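Putative peptidase M23 (Pseudomonas aeruginosa PAO1, PDB 2HSI) is of unknown function but binds zinc and is probably a metalloendopeptidase of family M23. Local coordinates at residues S181-A186 with M260-S265. Numbering follows the deposited sequence.
With ZN (zinc ion), chain C.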
loop_
_atom_site.group_PDB
_atom_site.type_symbol
_atom_site.label_atom_id
_atom_site.label_comp_id
_atom_site.label_asym_id
_atom_site.label_seq_id
_atom_site.Cartn_x
_atom_site.Cartn_y
_atom_site.Cartn_z
ATOM N N SER A 181 -8.709 2.036 8.062
ATOM C CA SER A 181 -7.963 2.222 6.813
ATOM C C SER A 181 -6.984 1.094 6.463
ATOM O O SER A 181 -6.222 1.210 5.492
ATOM C CB SER A 181 -7.237 3.574 6.829
ATOM O OG SER A 181 -6.355 3.665 7.935
ATOM N N GLY A 182 -7.013 0.010 7.243
ATOM C CA GLY A 182 -6.165 -1.160 6.986
ATOM C C GLY A 182 -6.757 -2.481 7.437
ATOM O O GLY A 182 -7.964 -2.588 7.641
ATOM N N LEU A 183 -5.894 -3.481 7.595
ATOM C CA LEU A 183 -6.292 -4.831 7.987
ATOM C C LEU A 183 -5.650 -5.249 9.313
ATOM O O LEU A 183 -4.441 -5.097 9.501
ATOM C CB LEU A 183 -5.934 -5.827 6.873
ATOM C CG LEU A 183 -6.102 -7.338 7.074
ATOM C CD1 LEU A 183 -7.567 -7.726 7.293
ATOM C CD2 LEU A 183 -5.499 -8.093 5.890
ATOM N N ASP A 184 -6.464 -5.776 10.227
ATOM C CA ASP A 184 -5.959 -6.270 11.512
ATOM C C ASP A 184 -5.724 -7.770 11.505
ATOM O O ASP A 184 -6.369 -8.507 10.754
ATOM C CB ASP A 184 -6.915 -5.927 12.653
ATOM C CG ASP A 184 -6.738 -4.527 13.165
ATOM O OD1 ASP A 184 -5.909 -3.774 12.603
ATOM O OD2 ASP A 184 -7.440 -4.165 14.130
ATOM N N PHE A 185 -4.797 -8.205 12.356
ATOM C CA PHE A 185 -4.552 -9.617 12.602
ATOM C C PHE A 185 -4.607 -9.878 14.102
ATOM O O PHE A 185 -4.072 -9.093 14.896
ATOM C CB PHE A 185 -3.192 -10.052 12.056
ATOM C CG PHE A 185 -3.072 -9.957 10.558
ATOM C CD1 PHE A 185 -3.338 -11.061 9.757
ATOM C CD2 PHE A 185 -2.672 -8.766 9.949
ATOM C CE1 PHE A 185 -3.226 -10.983 8.367
ATOM C CE2 PHE A 185 -2.557 -8.675 8.561
ATOM C CZ PHE A 185 -2.838 -9.788 7.768
ATOM N N ALA A 186 -5.271 -10.970 14.475
ATOM C CA ALA A 186 -5.346 -11.413 15.864
ATOM C C ALA A 186 -4.083 -12.190 16.232
ATOM O O ALA A 186 -4.017 -13.413 16.072
ATOM C CB ALA A 186 -6.595 -12.258 16.091
ATOM N N MET A 260 -2.038 -5.398 15.866
ATOM C CA MET A 260 -1.331 -5.586 14.608
ATOM C C MET A 260 -2.125 -4.931 13.462
ATOM O O MET A 260 -3.139 -5.460 13.020
ATOM C CB MET A 260 -1.133 -7.088 14.381
ATOM C CG MET A 260 -0.612 -7.500 13.015
ATOM S SD MET A 260 0.895 -6.670 12.536
ATOM C CE MET A 260 0.787 -6.858 10.754
ATOM N N HIS A 261 -1.673 -3.760 13.021
ATOM C CA HIS A 261 -2.343 -3.020 11.949
ATOM C C HIS A 261 -1.437 -2.882 10.727
ATOM O O HIS A 261 -0.293 -2.433 10.838
ATOM C CB HIS A 261 -2.811 -1.637 12.434
ATOM C CG HIS A 261 -3.583 -0.859 11.407
ATOM N ND1 HIS A 261 -4.960 -0.833 11.368
ATOM C CD2 HIS A 261 -3.168 -0.069 10.389
ATOM C CE1 HIS A 261 -5.359 -0.069 10.366
ATOM N NE2 HIS A 261 -4.289 0.404 9.753
ATOM N N TRP A 262 -1.983 -3.247 9.569
ATOM C CA TRP A 262 -1.278 -3.195 8.284
ATOM C C TRP A 262 -2.060 -2.360 7.268
ATOM O O TRP A 262 -3.219 -2.675 6.958
ATOM C CB TRP A 262 -1.065 -4.623 7.767
ATOM C CG TRP A 262 -0.416 -4.775 6.389
ATOM C CD1 TRP A 262 0.507 -3.950 5.810
ATOM C CD2 TRP A 262 -0.631 -5.845 5.460
ATOM N NE1 TRP A 262 0.878 -4.441 4.582
ATOM C CE2 TRP A 262 0.192 -5.602 4.342
ATOM C CE3 TRP A 262 -1.446 -6.988 5.464
ATOM C CZ2 TRP A 262 0.224 -6.453 3.230
ATOM C CZ3 TRP A 262 -1.419 -7.833 4.357
ATOM C CH2 TRP A 262 -0.586 -7.558 3.253
ATOM N N ASN A 263 -1.435 -1.286 6.781
ATOM C CA ASN A 263 -1.965 -0.494 5.660
ATOM C C ASN A 263 -1.247 -0.846 4.381
ATOM O O ASN A 263 -0.040 -1.064 4.406
ATOM C CB ASN A 263 -1.770 1.007 5.899
ATOM C CG ASN A 263 -2.670 1.553 6.984
ATOM O OD1 ASN A 263 -3.811 1.124 7.130
ATOM N ND2 ASN A 263 -2.163 2.509 7.751
ATOM N N VAL A 264 -1.987 -0.888 3.270
ATOM C CA VAL A 264 -1.389 -0.970 1.932
ATOM C C VAL A 264 -1.862 0.233 1.131
ATOM O O VAL A 264 -3.057 0.520 1.079
ATOM C CB VAL A 264 -1.744 -2.278 1.181
ATOM C CG1 VAL A 264 -1.282 -2.212 -0.293
ATOM C CG2 VAL A 264 -1.109 -3.479 1.859
ATOM N N SER A 265 -0.914 0.939 0.525
ATOM C CA SER A 265 -1.218 2.104 -0.277
ATOM C C SER A 265 -0.729 1.906 -1.713
ATOM O O SER A 265 0.295 1.260 -1.956
ATOM C CB SER A 265 -0.593 3.345 0.355
ATOM O OG SER A 265 -0.997 4.560 -0.270
HETATM ZN ZN ZN C . -6.315 -1.837 12.636
HETATM O O HOH W 1 -4.691 -0.065 3.635
HETATM O O HOH W 2 -4.029 4.327 9.552
#
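Asp-184 and His-261 face each other as a non-hydrogen-bonded antiparallel pair and hold one zinc ion between them. The imidazole of His-261 can be followed outward from CB, which packs 3.8 Å from Asp-184 OD1. CG stands anti to the backbone N (chi1 -176°), which turns the ring toward Gly-182, and ND1 binds the zinc at 2.1 Å. Beyond it CE1 comes 3.5 Å from Gly-182 N, where the lack of a side chain lets the ring lie close to the backbone. At the far side NE2 donates its N-H to Asn-263 OD1 (2.8 Å), above the amide carbonyl plane, a bent second-shell bond (143° at the hydrogen) that, with the zinc at ND1, holds the ring at both nitrogens. Asp-184 reaches the zinc through OD1 at 2.0 Å, while OD2 remains 3.0 Å from the zinc; His-180 and His-259 complete the site. His-180 and Asp-184 fit the HxxxD motif and His-261, on strand 260-266, is the second histidine of HxH, as in M23 (LAS) peptidases; in this crystal the first, His-259, is also a zinc ligand. Leu-183 and Trp-262 join the two strands through a reciprocal pair of backbone hydrogen bonds, one from each N to the other O. On the face away from the metal, Phe-185 CE2 meets Trp-262 CE3 at 3.7 Å, with each contact atom at the edge of the other's ring, and Met-260, bent at chi2, runs beside the phenyl group. Phe-226 stacks on the Trp-262 ring and Ser-224 takes its indole NE1, tying this face to strand 222-229. Near Ser-181 water bridges the two segments: one molecule appears to donate to Ser-181 O and accepts from Val-264 N, and another links Ser-181 OG with Asn-263 ND2.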